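Long-range contacts in aspartate aminotransferase (Leishmania major, PDB 4H51), which probably catalyses the pyridoxal-phosphate-dependent transfer of the amino group of L-aspartate to 2-oxoglutarate, working as a homodimer: residues V173-E178 with T203-S208; A199-G204 with G365-L370; F193-C198 with V226-A231; Y141-T146 with C163-Y168; Q233-G238 with S331-R336. All blocks are in the same frame, centred on the assembly; numbering follows the deposited sequence.

Contact 1: residues V173-E178 with T203-S208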
# COMPACT_ATOMS: atom_id res chain seq x y z
N VAL B 173 -9.00 21.71 29.23
CA VAL B 173 -9.27 21.52 27.79
C VAL B 173 -8.27 22.31 26.94
O VAL B 173 -8.64 23.09 26.05
CB VAL B 173 -10.72 21.91 27.43
CG1 VAL B 173 -11.67 21.00 28.17
CG2 VAL B 173 -10.98 23.38 27.76
N SER B 174 -7.00 22.16 27.26
CA SER B 174 -6.00 22.99 26.64
C SER B 174 -4.69 22.23 26.68
O SER B 174 -4.60 21.18 27.35
CB SER B 174 -5.86 24.36 27.34
OG SER B 174 -5.12 24.29 28.58
N LEU B 175 -3.68 22.80 26.03
CA LEU B 175 -2.36 22.20 26.04
C LEU B 175 -1.67 22.39 27.39
O LEU B 175 -1.55 23.49 27.87
CB LEU B 175 -1.47 22.82 24.94
CG LEU B 175 -1.19 21.93 23.76
CD1 LEU B 175 -2.54 21.50 23.20
CD2 LEU B 175 -0.33 22.66 22.71
N ASN B 176 -1.20 21.32 27.97
CA ASN B 176 -0.24 21.40 29.06
C ASN B 176 1.14 21.70 28.47
O ASN B 176 1.98 20.80 28.30
CB ASN B 176 -0.19 20.08 29.83
CG ASN B 176 0.79 20.11 31.00
OD1 ASN B 176 1.48 21.10 31.27
ND2 ASN B 176 0.85 19.00 31.72
N PHE B 177 1.37 22.96 28.16
CA PHE B 177 2.56 23.32 27.42
C PHE B 177 3.81 23.21 28.28
O PHE B 177 4.88 22.80 27.78
CB PHE B 177 2.46 24.70 26.81
CG PHE B 177 3.56 24.98 25.83
CD1 PHE B 177 3.74 24.15 24.71
CD2 PHE B 177 4.42 26.04 26.03
CE1 PHE B 177 4.76 24.42 23.81
CE2 PHE B 177 5.44 26.30 25.12
CZ PHE B 177 5.61 25.50 24.02
N GLU B 178 3.68 23.51 29.57
CA GLU B 178 4.85 23.36 30.46
C GLU B 178 5.29 21.89 30.57
O GLU B 178 6.48 21.60 30.57
CB GLU B 178 4.58 23.99 31.85
CG GLU B 178 4.41 25.53 31.79
CD GLU B 178 5.60 26.28 31.17
OE1 GLU B 178 6.75 26.03 31.56
OE2 GLU B 178 5.40 27.12 30.26
N THR B 203 -7.79 15.57 19.91
CA THR B 203 -8.21 16.60 20.82
C THR B 203 -8.63 17.90 20.16
O THR B 203 -9.31 18.69 20.79
CB THR B 203 -7.09 16.95 21.81
OG1 THR B 203 -6.06 17.66 21.14
CG2 THR B 203 -6.54 15.68 22.54
N GLY B 204 -8.20 18.13 18.89
CA GLY B 204 -8.44 19.38 18.18
C GLY B 204 -7.74 20.58 18.78
O GLY B 204 -8.09 21.73 18.49
N VAL B 205 -6.80 20.32 19.70
CA VAL B 205 -6.02 21.41 20.30
C VAL B 205 -4.63 21.42 19.73
O VAL B 205 -3.94 20.43 19.80
CB VAL B 205 -5.94 21.27 21.82
CG1 VAL B 205 -5.13 22.42 22.39
CG2 VAL B 205 -7.37 21.33 22.41
N ASP B 206 -4.26 22.54 19.12
CA ASP B 206 -2.96 22.72 18.52
C ASP B 206 -2.16 23.71 19.35
O ASP B 206 -2.73 24.56 20.05
CB ASP B 206 -3.07 23.27 17.08
CG ASP B 206 -3.66 22.29 16.11
OD1 ASP B 206 -3.74 21.10 16.49
OD2 ASP B 206 -4.04 22.69 14.98
N PRO B 207 -0.83 23.64 19.23
CA PRO B 207 -0.01 24.75 19.74
C PRO B 207 -0.32 26.02 18.99
O PRO B 207 -0.58 25.96 17.80
CB PRO B 207 1.41 24.33 19.39
CG PRO B 207 1.36 22.85 19.15
CD PRO B 207 -0.02 22.56 18.63
N SER B 208 -0.26 27.16 19.67
CA SER B 208 -0.26 28.46 19.01
C SER B 208 1.00 28.60 18.17
O SER B 208 1.99 27.88 18.34
CB SER B 208 -0.30 29.57 20.06
OG SER B 208 0.90 29.60 20.81
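Val173 meets Val205 through its backbone: the carbonyl O of Val173 lies 4.2 Å from Val205 CG2. Val173 and Ser174 form a G1 beta bulge. The bulge leads into strand 174-175, an outermost strand of the large mixed sheet of this fold type I enzyme. Ser174 turns its CB away from 203-208, and its OG is bonded to Thr172 OG1. Here too the backbone does the touching, with Ser174 C 4.3 Å from Val205 CG1.

Leu175 carries most of the contact. It points toward the loop 203-208. Its side chain and that of Val205 overlap along their flanks, pointing opposite ways. The modelled approach of its CD1 branch to Val205 is too short to be trusted. The CD2 branch makes the reliable contact, resting against Pro207. Leu175 CD2 is 3.6 Å from Pro207 CA and 3.9 Å from Pro207 CG. Tyr167 of strand 162-169 touches both Leu175 and Pro207.

Asn176 is the centre of an inverse gamma turn, with a weak bond from Phe177 N to Leu175 O. As N-cap of helix 177-186, Asn176 uses OD1 to accept from Gly179 N.

The partner loop has a brace of its own near Val205. Thr203 OG1 accepts from Val205 N at 3.1 Å, with an N-H...O angle of 161°, and forms an ST turn.

Contact 2: residues A199-G204 with G365-L370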
# COMPACT_ATOMS: atom_id res chain seq x y z
N ALA B 199 -4.44 20.43 13.43
CA ALA B 199 -5.68 19.65 13.61
C ALA B 199 -5.40 18.36 14.37
O ALA B 199 -5.60 17.26 13.90
CB ALA B 199 -6.39 19.37 12.28
N HIS B 200 -4.87 18.53 15.58
CA HIS B 200 -4.57 17.40 16.43
C HIS B 200 -5.68 16.41 16.51
O HIS B 200 -6.86 16.78 16.71
CB HIS B 200 -4.22 17.90 17.84
CG HIS B 200 -3.63 16.83 18.71
ND1 HIS B 200 -4.33 16.13 19.60
CD2 HIS B 200 -2.34 16.30 18.73
CE1 HIS B 200 -3.55 15.19 20.17
NE2 HIS B 200 -2.32 15.30 19.64
N ASN B 201 -5.31 15.14 16.36
CA ASN B 201 -6.21 14.00 16.48
C ASN B 201 -5.77 13.23 17.72
O ASN B 201 -4.67 12.66 17.73
CB ASN B 201 -6.15 13.15 15.22
CG ASN B 201 -6.99 11.87 15.32
OD1 ASN B 201 -7.62 11.61 16.34
ND2 ASN B 201 -6.94 11.05 14.30
N PRO B 202 -6.63 13.15 18.76
CA PRO B 202 -8.09 13.38 18.81
C PRO B 202 -8.64 14.64 19.46
O PRO B 202 -9.88 14.80 19.53
CB PRO B 202 -8.53 12.16 19.63
CG PRO B 202 -7.47 12.14 20.73
CD PRO B 202 -6.19 12.39 19.96
N THR B 203 -7.79 15.57 19.91
CA THR B 203 -8.21 16.60 20.82
C THR B 203 -8.63 17.90 20.16
O THR B 203 -9.31 18.69 20.79
CB THR B 203 -7.09 16.95 21.81
OG1 THR B 203 -6.06 17.66 21.14
CG2 THR B 203 -6.54 15.68 22.54
N GLY B 204 -8.20 18.13 18.89
CA GLY B 204 -8.44 19.38 18.18
C GLY B 204 -7.74 20.58 18.78
O GLY B 204 -8.09 21.73 18.49
N GLY B 365 -10.30 21.54 13.43
CA GLY B 365 -10.16 20.36 12.62
C GLY B 365 -11.44 19.56 12.67
O GLY B 365 -12.50 20.12 12.87
N MET B 366 -11.35 18.27 12.44
CA MET B 366 -12.56 17.46 12.37
C MET B 366 -13.17 17.13 13.73
O MET B 366 -14.39 17.03 13.85
CB MET B 366 -12.26 16.16 11.68
CG MET B 366 -12.40 16.32 10.18
SD MET B 366 -12.93 14.78 9.45
CE MET B 366 -12.98 15.55 7.81
N PHE B 367 -12.32 17.00 14.74
CA PHE B 367 -12.77 16.49 16.03
C PHE B 367 -13.03 17.53 17.14
O PHE B 367 -12.53 18.70 17.11
CB PHE B 367 -11.78 15.47 16.51
CG PHE B 367 -11.55 14.33 15.55
CD1 PHE B 367 -12.53 13.37 15.33
CD2 PHE B 367 -10.33 14.19 14.91
CE1 PHE B 367 -12.30 12.29 14.48
CE2 PHE B 367 -10.09 13.11 14.05
CZ PHE B 367 -11.07 12.16 13.83
N SER B 368 -13.83 17.09 18.11
CA SER B 368 -13.94 17.69 19.44
C SER B 368 -13.57 16.54 20.42
O SER B 368 -14.02 15.40 20.25
CB SER B 368 -15.37 18.18 19.62
OG SER B 368 -15.64 18.95 20.79
N PHE B 369 -12.68 16.81 21.38
CA PHE B 369 -12.51 15.97 22.54
C PHE B 369 -13.41 16.60 23.62
O PHE B 369 -13.09 17.66 24.15
CB PHE B 369 -11.03 16.01 22.95
CG PHE B 369 -10.47 14.70 23.39
CD1 PHE B 369 -10.72 13.55 22.67
CD2 PHE B 369 -9.61 14.62 24.47
CE1 PHE B 369 -10.19 12.34 23.04
CE2 PHE B 369 -9.09 13.41 24.85
CZ PHE B 369 -9.37 12.27 24.14
N LEU B 370 -14.57 15.99 23.91
CA LEU B 370 -15.63 16.69 24.61
C LEU B 370 -15.41 16.76 26.13
O LEU B 370 -15.98 17.60 26.76
CB LEU B 370 -17.00 16.04 24.34
CG LEU B 370 -17.44 16.09 22.88
CD1 LEU B 370 -18.64 15.18 22.61
CD2 LEU B 370 -17.76 17.54 22.53
O HOH W 1 -8.97 17.61 15.00
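Phe369 takes apolar packing from two neighbours in the loop 199-204. Thr203 CG2 sits over one face of the Phe369 ring, 4.2 Å from its centroid and 27° off the normal, a CH-pi contact. Pro202 lies beside the same ring and points the same way, with Pro202 CG 3.6 Å from Phe369 CE1. The peptide bond before Pro202 is cis. At the start of both segments Ala199 CB packs on Gly365 CA at 3.9 Å.

The second ring meets an amide. Asn201 CG comes to 3.6 Å from Phe367 CE2, and the amide plane is turned 34° from the ring plane. Asn201 reaches there because its CG stands opposite the backbone N (chi1 176°). Met366 CB covers one face of the Phe367 ring.

This amide belongs to the cofactor site. Asn201 ND2 bonds to O3 of the pyridoxal phosphate carried by the modified lysine at position 265. Asn201 OD1 accepts from Arg392 NH1. These two bonds should fix the rotation of the amide. Phe367 and Phe369 of strand 367-369 pack against the loop that carries Asn201, and the strand itself pairs antiparallel with strand 392-394.

Polar links within the loop hold its shape. His200 ND1 and Thr203 OG1 share a hydrogen bond of 2.8 Å, and Gly204 N bonds to His200 O. Pro202 O is buried without a hydrogen-bonding partner, 3.5 Å from Phe369 CD1. A water bridges the two segments: it donates to His200 O at 2.8 Å and accepts weakly from Phe367 N.

Contact 3: residues F193-C198 with V226-A231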
# COMPACT_ATOMS: atom_id res chain seq x y z
N PHE B 193 10.43 12.58 17.77
CA PHE B 193 9.13 13.09 18.19
C PHE B 193 8.19 13.12 17.02
O PHE B 193 8.46 13.81 16.02
CB PHE B 193 9.24 14.48 18.77
CG PHE B 193 9.74 14.50 20.18
CD1 PHE B 193 11.08 14.25 20.45
CD2 PHE B 193 8.87 14.66 21.23
CE1 PHE B 193 11.54 14.23 21.74
CE2 PHE B 193 9.33 14.63 22.51
CZ PHE B 193 10.68 14.38 22.78
N ILE B 194 7.07 12.41 17.16
CA ILE B 194 5.94 12.52 16.20
C ILE B 194 5.02 13.64 16.67
O ILE B 194 4.38 13.53 17.71
CB ILE B 194 5.23 11.19 16.03
CG1 ILE B 194 6.21 10.15 15.48
CG2 ILE B 194 3.99 11.34 15.12
CD1 ILE B 194 5.58 8.80 15.18
N LEU B 195 4.97 14.70 15.86
CA LEU B 195 4.14 15.89 16.05
C LEU B 195 3.03 16.02 15.03
O LEU B 195 3.24 15.83 13.86
CB LEU B 195 5.03 17.11 15.95
CG LEU B 195 6.26 17.11 16.89
CD1 LEU B 195 7.04 18.36 16.59
CD2 LEU B 195 5.84 17.04 18.40
N HIS B 196 1.81 16.36 15.48
CA HIS B 196 0.73 16.64 14.58
C HIS B 196 0.91 18.03 14.07
O HIS B 196 0.92 18.99 14.87
CB HIS B 196 -0.62 16.56 15.30
CG HIS B 196 -0.93 15.20 15.91
ND1 HIS B 196 -2.02 14.47 15.56
CD2 HIS B 196 -0.25 14.44 16.83
CE1 HIS B 196 -2.04 13.33 16.29
NE2 HIS B 196 -0.95 13.30 17.05
N GLN B 197 0.99 18.14 12.73
CA GLN B 197 1.32 19.38 12.06
C GLN B 197 0.23 20.45 12.28
O GLN B 197 0.56 21.62 12.52
CB GLN B 197 1.57 19.10 10.57
CG GLN B 197 2.49 20.09 9.89
CD GLN B 197 1.83 21.42 9.54
OE1 GLN B 197 2.47 22.46 9.58
NE2 GLN B 197 0.61 21.36 9.12
N CYS B 198 -1.03 20.03 12.25
CA CYS B 198 -2.16 20.86 12.64
C CYS B 198 -3.35 19.92 12.87
O CYS B 198 -3.30 18.75 12.51
CB CYS B 198 -2.45 21.94 11.57
SG CYS B 198 -3.20 21.29 10.07
N VAL B 226 12.49 15.47 14.28
CA VAL B 226 11.04 15.79 14.15
C VAL B 226 10.42 14.99 13.01
O VAL B 226 10.89 15.03 11.86
CB VAL B 226 10.82 17.30 13.94
CG1 VAL B 226 9.37 17.62 13.63
CG2 VAL B 226 11.28 18.12 15.16
N PHE B 227 9.30 14.34 13.30
CA PHE B 227 8.46 13.64 12.32
C PHE B 227 7.04 14.21 12.40
O PHE B 227 6.29 13.91 13.31
CB PHE B 227 8.47 12.13 12.61
CG PHE B 227 7.87 11.26 11.54
CD1 PHE B 227 7.45 11.74 10.34
CD2 PHE B 227 7.79 9.88 11.77
CE1 PHE B 227 6.93 10.91 9.36
CE2 PHE B 227 7.29 9.03 10.81
CZ PHE B 227 6.86 9.54 9.58
N PHE B 228 6.68 15.05 11.44
CA PHE B 228 5.34 15.63 11.36
C PHE B 228 4.38 14.66 10.71
O PHE B 228 4.66 14.05 9.68
CB PHE B 228 5.33 16.95 10.57
CG PHE B 228 5.73 18.16 11.37
CD1 PHE B 228 4.92 18.60 12.42
CD2 PHE B 228 6.85 18.92 11.03
CE1 PHE B 228 5.27 19.75 13.13
CE2 PHE B 228 7.20 20.03 11.74
CZ PHE B 228 6.41 20.43 12.82
N ASP B 229 3.21 14.51 11.33
CA ASP B 229 2.11 13.78 10.75
C ASP B 229 1.15 14.88 10.30
O ASP B 229 0.62 15.64 11.14
CB ASP B 229 1.44 12.88 11.80
CG ASP B 229 0.36 11.98 11.22
OD1 ASP B 229 -0.14 12.31 10.12
OD2 ASP B 229 0.00 10.95 11.87
N SER B 230 1.01 15.04 8.99
CA SER B 230 0.21 16.11 8.40
C SER B 230 -0.98 15.56 7.61
O SER B 230 -0.93 15.40 6.40
CB SER B 230 1.12 16.99 7.52
OG SER B 230 0.39 18.03 6.95
N ALA B 231 -2.04 15.16 8.33
CA ALA B 231 -3.18 14.50 7.69
C ALA B 231 -4.34 15.47 7.34
O ALA B 231 -5.24 15.12 6.57
CB ALA B 231 -3.69 13.36 8.60
O HOH W 2 -1.15 19.47 8.19
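Leu195 and Phe228 sit side by side on neighbouring parallel strands, 192-196 and 225-230, their side chains on the same face. Helix 209-221 joins the two strands as a beta-alpha-beta crossover in the large sheet. The tight part is the strand pair itself. Four backbone bonds tie it: Phe227 N to Phe193 O, Leu195 N to Phe227 O, Asp229 N to Leu195 O and Gln197 N to Asp229 O. The last is nearly straight at its hydrogen (176°).

On the face with Leu195, side chains pack closely. Leu195 CD1 meets Val226 CG1 at 3.8 Å, and Leu195 CB is 3.8 Å from Phe228 CD1. Val226 CG1 also lies over one face of the Phe228 ring. Helix 245-252 covers this face, with Phe250 edge-to-face on Phe228. On the other face Ile194 runs alongside Phe227, its CG1 4.0 Å from Phe227 CD2. Asp229 is on this face too. Its OD2 bonds to His150 NE2 and lies near the pyridine N1 of the cofactor.

Past the strand end the direct backbone ladder stops and a water takes part, though Gln197 CB still touches Ser230 CB at 3.7 Å. Gln197 CG, opposite the backbone N (chi1 -153°), lies off-centre against the Phe228 ring, 4.3 Å from the centroid. The bend at chi2 then sends the amide to Asp243 O and Ala247 N. Gln197 NE2 also donates to the water, at 2.7 Å.

Contact 4: residues Y141-T146 with C163-Y168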
# COMPACT_ATOMS: atom_id res chain seq x y z
N TYR B 141 8.58 9.38 20.53
CA TYR B 141 7.56 10.01 21.33
C TYR B 141 6.26 10.31 20.60
O TYR B 141 6.25 10.90 19.54
CB TYR B 141 8.11 11.30 21.91
CG TYR B 141 9.00 11.12 23.10
CD1 TYR B 141 10.38 10.89 22.97
CD2 TYR B 141 8.48 11.23 24.36
CE1 TYR B 141 11.16 10.70 24.09
CE2 TYR B 141 9.26 11.09 25.49
CZ TYR B 141 10.59 10.82 25.35
OH TYR B 141 11.31 10.70 26.52
N LEU B 142 5.16 9.95 21.25
CA LEU B 142 3.82 10.25 20.80
C LEU B 142 3.15 11.23 21.77
O LEU B 142 3.45 11.23 22.94
CB LEU B 142 3.03 8.94 20.77
CG LEU B 142 3.54 7.79 19.88
CD1 LEU B 142 2.61 6.57 19.99
CD2 LEU B 142 3.62 8.27 18.43
N SER B 143 2.21 12.03 21.29
CA SER B 143 1.45 12.91 22.14
C SER B 143 0.50 12.12 23.07
O SER B 143 -0.05 11.07 22.73
CB SER B 143 0.68 13.96 21.32
OG SER B 143 -0.30 13.35 20.49
N ASP B 144 0.32 12.66 24.26
CA ASP B 144 -0.67 12.20 25.21
C ASP B 144 -1.94 13.01 25.11
O ASP B 144 -2.02 14.11 25.63
CB ASP B 144 -0.12 12.37 26.62
CG ASP B 144 -1.14 12.01 27.70
OD1 ASP B 144 -2.05 11.19 27.42
OD2 ASP B 144 -1.06 12.62 28.79
N PRO B 145 -2.97 12.50 24.44
CA PRO B 145 -3.16 11.29 23.71
C PRO B 145 -2.87 11.57 22.21
O PRO B 145 -2.55 12.69 21.85
CB PRO B 145 -4.65 11.07 23.90
CG PRO B 145 -5.21 12.38 23.79
CD PRO B 145 -4.17 13.34 24.34
N THR B 146 -3.08 10.56 21.37
CA THR B 146 -2.79 10.67 19.94
C THR B 146 -3.72 9.77 19.14
O THR B 146 -4.56 9.06 19.69
CB THR B 146 -1.31 10.32 19.64
OG1 THR B 146 -0.98 10.78 18.31
CG2 THR B 146 -0.99 8.80 19.82
N CYS B 163 7.28 6.16 23.78
CA CYS B 163 7.11 7.03 24.96
C CYS B 163 6.06 8.06 24.61
O CYS B 163 5.63 8.14 23.42
CB CYS B 163 8.42 7.71 25.32
SG CYS B 163 9.79 6.59 25.76
N THR B 164 5.58 8.77 25.62
CA THR B 164 4.68 9.86 25.38
C THR B 164 5.19 11.20 25.92
O THR B 164 5.98 11.22 26.86
CB THR B 164 3.29 9.57 25.96
OG1 THR B 164 3.41 9.46 27.39
CG2 THR B 164 2.73 8.25 25.35
N TYR B 165 4.76 12.29 25.28
CA TYR B 165 4.94 13.63 25.84
C TYR B 165 3.60 14.16 26.31
O TYR B 165 2.56 13.95 25.64
CB TYR B 165 5.61 14.64 24.88
CG TYR B 165 5.00 14.78 23.54
CD1 TYR B 165 5.41 13.97 22.50
CD2 TYR B 165 4.05 15.74 23.29
CE1 TYR B 165 4.87 14.10 21.21
CE2 TYR B 165 3.48 15.87 22.00
CZ TYR B 165 3.92 15.06 20.97
OH TYR B 165 3.41 15.14 19.70
N ALA B 166 3.64 14.81 27.48
CA ALA B 166 2.50 15.55 27.96
C ALA B 166 2.00 16.48 26.86
O ALA B 166 2.78 17.11 26.18
CB ALA B 166 2.90 16.35 29.20
N TYR B 167 0.70 16.58 26.70
CA TYR B 167 0.15 17.35 25.61
C TYR B 167 -1.19 17.93 26.01
O TYR B 167 -1.28 19.15 26.23
CB TYR B 167 0.08 16.50 24.32
CG TYR B 167 -0.33 17.36 23.14
CD1 TYR B 167 0.60 18.20 22.56
CD2 TYR B 167 -1.63 17.39 22.67
CE1 TYR B 167 0.26 19.06 21.54
CE2 TYR B 167 -1.97 18.22 21.61
CZ TYR B 167 -1.02 19.06 21.04
OH TYR B 167 -1.30 19.95 19.99
N TYR B 168 -2.21 17.10 26.13
CA TYR B 168 -3.57 17.59 26.45
C TYR B 168 -3.85 17.47 27.93
O TYR B 168 -3.55 16.45 28.53
CB TYR B 168 -4.61 16.78 25.69
CG TYR B 168 -5.98 17.38 25.74
CD1 TYR B 168 -6.23 18.63 25.17
CD2 TYR B 168 -7.02 16.72 26.34
CE1 TYR B 168 -7.48 19.20 25.21
CE2 TYR B 168 -8.29 17.27 26.38
CZ TYR B 168 -8.51 18.51 25.81
OH TYR B 168 -9.76 19.10 25.84
O HOH W 3 -1.03 15.28 28.70
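Cys163 CB sits over one face of the Tyr141 ring, 3.7 Å from its centroid. Cys163 SG is farther off, above the face at 4.6 Å from the Tyr141 centroid, a distant sulfur-aromatic contact. Thr164 O comes to the ring edge, 3.5 Å from Tyr141 CD2. The Tyr165 ring lies over Ser143 of the other strand. Its CG stands between the backbone N and the carbonyl carbon (chi1 52°), which folds the ring over Ser143. Ser143 CA is 3.6 Å from the Tyr165 centroid, while Tyr141 CB meets the ring edge.

Four backbone bonds hold the two segments together. They run from Leu142 N to Cys163 O, Tyr165 N to Leu142 O, Asp144 N to Tyr165 O and Tyr168 N to Asp144 O. Beyond the strands a water lies 2.7 Å from Asp144 OD2 and accepts from Tyr167 N at 2.9 Å.

Further out, Tyr165 OH reaches past strand 140-144 to bond to Ile194 O of strand 192-196. Ser143 OG donates to Pro145 O at 2.7 Å, bracing the cis peptide turn before Pro145, and also bonds to His200 NE2. The two parallel strands, joined by helix 148-156, form a beta-alpha-beta unit of the large mixed sheet.

Contact 5: residues Q233-G238 with S331-R336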
# COMPACT_ATOMS: atom_id res chain seq x y z
N GLN B 233 -4.10 19.18 6.54
CA GLN B 233 -3.70 20.51 6.08
C GLN B 233 -4.88 21.17 5.39
O GLN B 233 -5.45 20.61 4.43
CB GLN B 233 -2.50 20.50 5.16
CG GLN B 233 -1.88 21.85 5.02
CD GLN B 233 -0.85 21.94 3.95
OE1 GLN B 233 -0.31 20.92 3.52
NE2 GLN B 233 -0.51 23.16 3.54
N GLY B 234 -5.29 22.33 5.90
CA GLY B 234 -6.57 22.93 5.48
C GLY B 234 -7.63 22.99 6.59
O GLY B 234 -8.43 23.94 6.59
N TYR B 235 -7.69 22.02 7.52
CA TYR B 235 -8.84 21.93 8.41
C TYR B 235 -8.69 22.77 9.70
O TYR B 235 -9.69 23.23 10.28
CB TYR B 235 -9.14 20.50 8.78
CG TYR B 235 -10.00 19.75 7.75
CD1 TYR B 235 -11.38 19.94 7.69
CD2 TYR B 235 -9.42 18.89 6.85
CE1 TYR B 235 -12.16 19.27 6.76
CE2 TYR B 235 -10.18 18.22 5.92
CZ TYR B 235 -11.53 18.40 5.88
OH TYR B 235 -12.26 17.71 4.99
N ALA B 236 -7.46 22.97 10.16
CA ALA B 236 -7.26 23.87 11.33
C ALA B 236 -7.83 25.27 11.10
O ALA B 236 -8.44 25.85 12.00
CB ALA B 236 -5.79 23.94 11.72
N SER B 237 -7.67 25.80 9.88
CA SER B 237 -8.16 27.14 9.56
C SER B 237 -9.08 27.28 8.33
O SER B 237 -9.73 28.32 8.21
CB SER B 237 -6.97 28.04 9.33
OG SER B 237 -6.36 27.64 8.11
N GLY B 238 -9.12 26.29 7.43
CA GLY B 238 -9.61 26.48 6.05
C GLY B 238 -8.63 27.08 5.04
O GLY B 238 -8.93 27.18 3.84
N SER B 331 -12.12 25.38 1.87
CA SER B 331 -12.45 26.47 2.78
C SER B 331 -13.92 26.36 3.18
O SER B 331 -14.26 26.60 4.31
CB SER B 331 -12.20 27.83 2.14
OG SER B 331 -12.39 28.85 3.11
N ALA B 332 -14.79 26.02 2.23
CA ALA B 332 -16.23 25.90 2.54
C ALA B 332 -16.49 24.70 3.48
O ALA B 332 -17.33 24.77 4.39
CB ALA B 332 -17.06 25.81 1.24
N MET B 333 -15.73 23.62 3.31
CA MET B 333 -15.82 22.45 4.20
C MET B 333 -15.42 22.81 5.64
O MET B 333 -16.13 22.51 6.62
CB MET B 333 -14.92 21.31 3.67
CG MET B 333 -15.44 20.64 2.40
SD MET B 333 -14.22 19.82 1.36
CE MET B 333 -13.78 18.43 2.40
N ALA B 334 -14.28 23.46 5.78
CA ALA B 334 -13.85 23.95 7.07
C ALA B 334 -14.86 24.86 7.74
O ALA B 334 -15.10 24.76 8.96
CB ALA B 334 -12.50 24.66 6.93
N GLU B 335 -15.49 25.74 6.96
CA GLU B 335 -16.48 26.66 7.49
C GLU B 335 -17.71 25.88 7.98
O GLU B 335 -18.28 26.22 9.01
CB GLU B 335 -16.86 27.72 6.47
CG GLU B 335 -18.11 28.54 6.75
CD GLU B 335 -18.00 29.44 7.95
OE1 GLU B 335 -16.88 29.75 8.43
OE2 GLU B 335 -19.08 29.86 8.42
N ARG B 336 -18.13 24.82 7.24
CA ARG B 336 -19.31 24.05 7.68
C ARG B 336 -19.04 23.38 9.02
O ARG B 336 -19.93 23.29 9.88
CB ARG B 336 -19.74 23.01 6.63
CG ARG B 336 -21.17 22.50 6.82
CD ARG B 336 -21.47 21.25 6.01
NE ARG B 336 -20.94 20.06 6.70
CZ ARG B 336 -21.47 19.51 7.80
NH1 ARG B 336 -22.58 19.99 8.35
NH2 ARG B 336 -20.87 18.45 8.34
O HOH W 4 -12.60 23.38 10.42
O HOH W 5 -9.53 30.00 3.73
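The loop after strand 225-230 meets the long helix 320-350 where Gly238 lies on Ala334. Gly238 CA is 3.5 Å from Ala334 CB, so bare backbone rests on a small side chain. One helical turn earlier, in the conformer given here, Ser331 CB lies 3.7 Å from Gly238 O.

Tyr235 and Met333 make the second point of contact. Met333 CE approaches Tyr235 OH at 3.1 Å and Tyr235 CZ at 4.1 Å. The Met333 chain bends at chi3 (69°), and its methyl end does the touching. Tyr235 OH bonds to the backbone O of the modified lysine at position 265, so the loop is tied to the cofactor-bearing residue. Met366 also packs on Tyr235.

In aspartate aminotransferases a long helix of this kind links the large and small domains. Helix 320-350 is consistent with that, and here it lies against the loop leading to helix 240-243. An ethanediol, probably from the crystallisation liquor, sits about 4 Å from the Met333 side chain.

Water fills in for direct polar contact. One molecule lies between the two backbones, 2.9 Å from Tyr235 O and 3.2 Å from Ala334 O, within donating distance of both.

How the contacts relate
Contacts 1, 3 and 4 lie on one large mixed sheet. Contact 4 pairs strands 140-144 and 162-169, contact 3 pairs 192-196 with 225-230, and contact 1 uses the end strand 174-175. Strands 140-144 and 192-196 are neighbours, so contacts 3 and 4 adjoin, with centres about 12 Å apart. Contacts 1 and 2 share Thr203 and Gly204. Along the chain contact 4 closes before the others open, and contact 5 falls between the two segments of contact 2. Contacts 4 and 5 lie farthest apart, about 25 Å between centres. Asn201 (contact 2) bonds to O3 of modified residue 265, Asp229 (contact 3) lies close to its N1, and Tyr235 OH (contact 5) bonds to its backbone O.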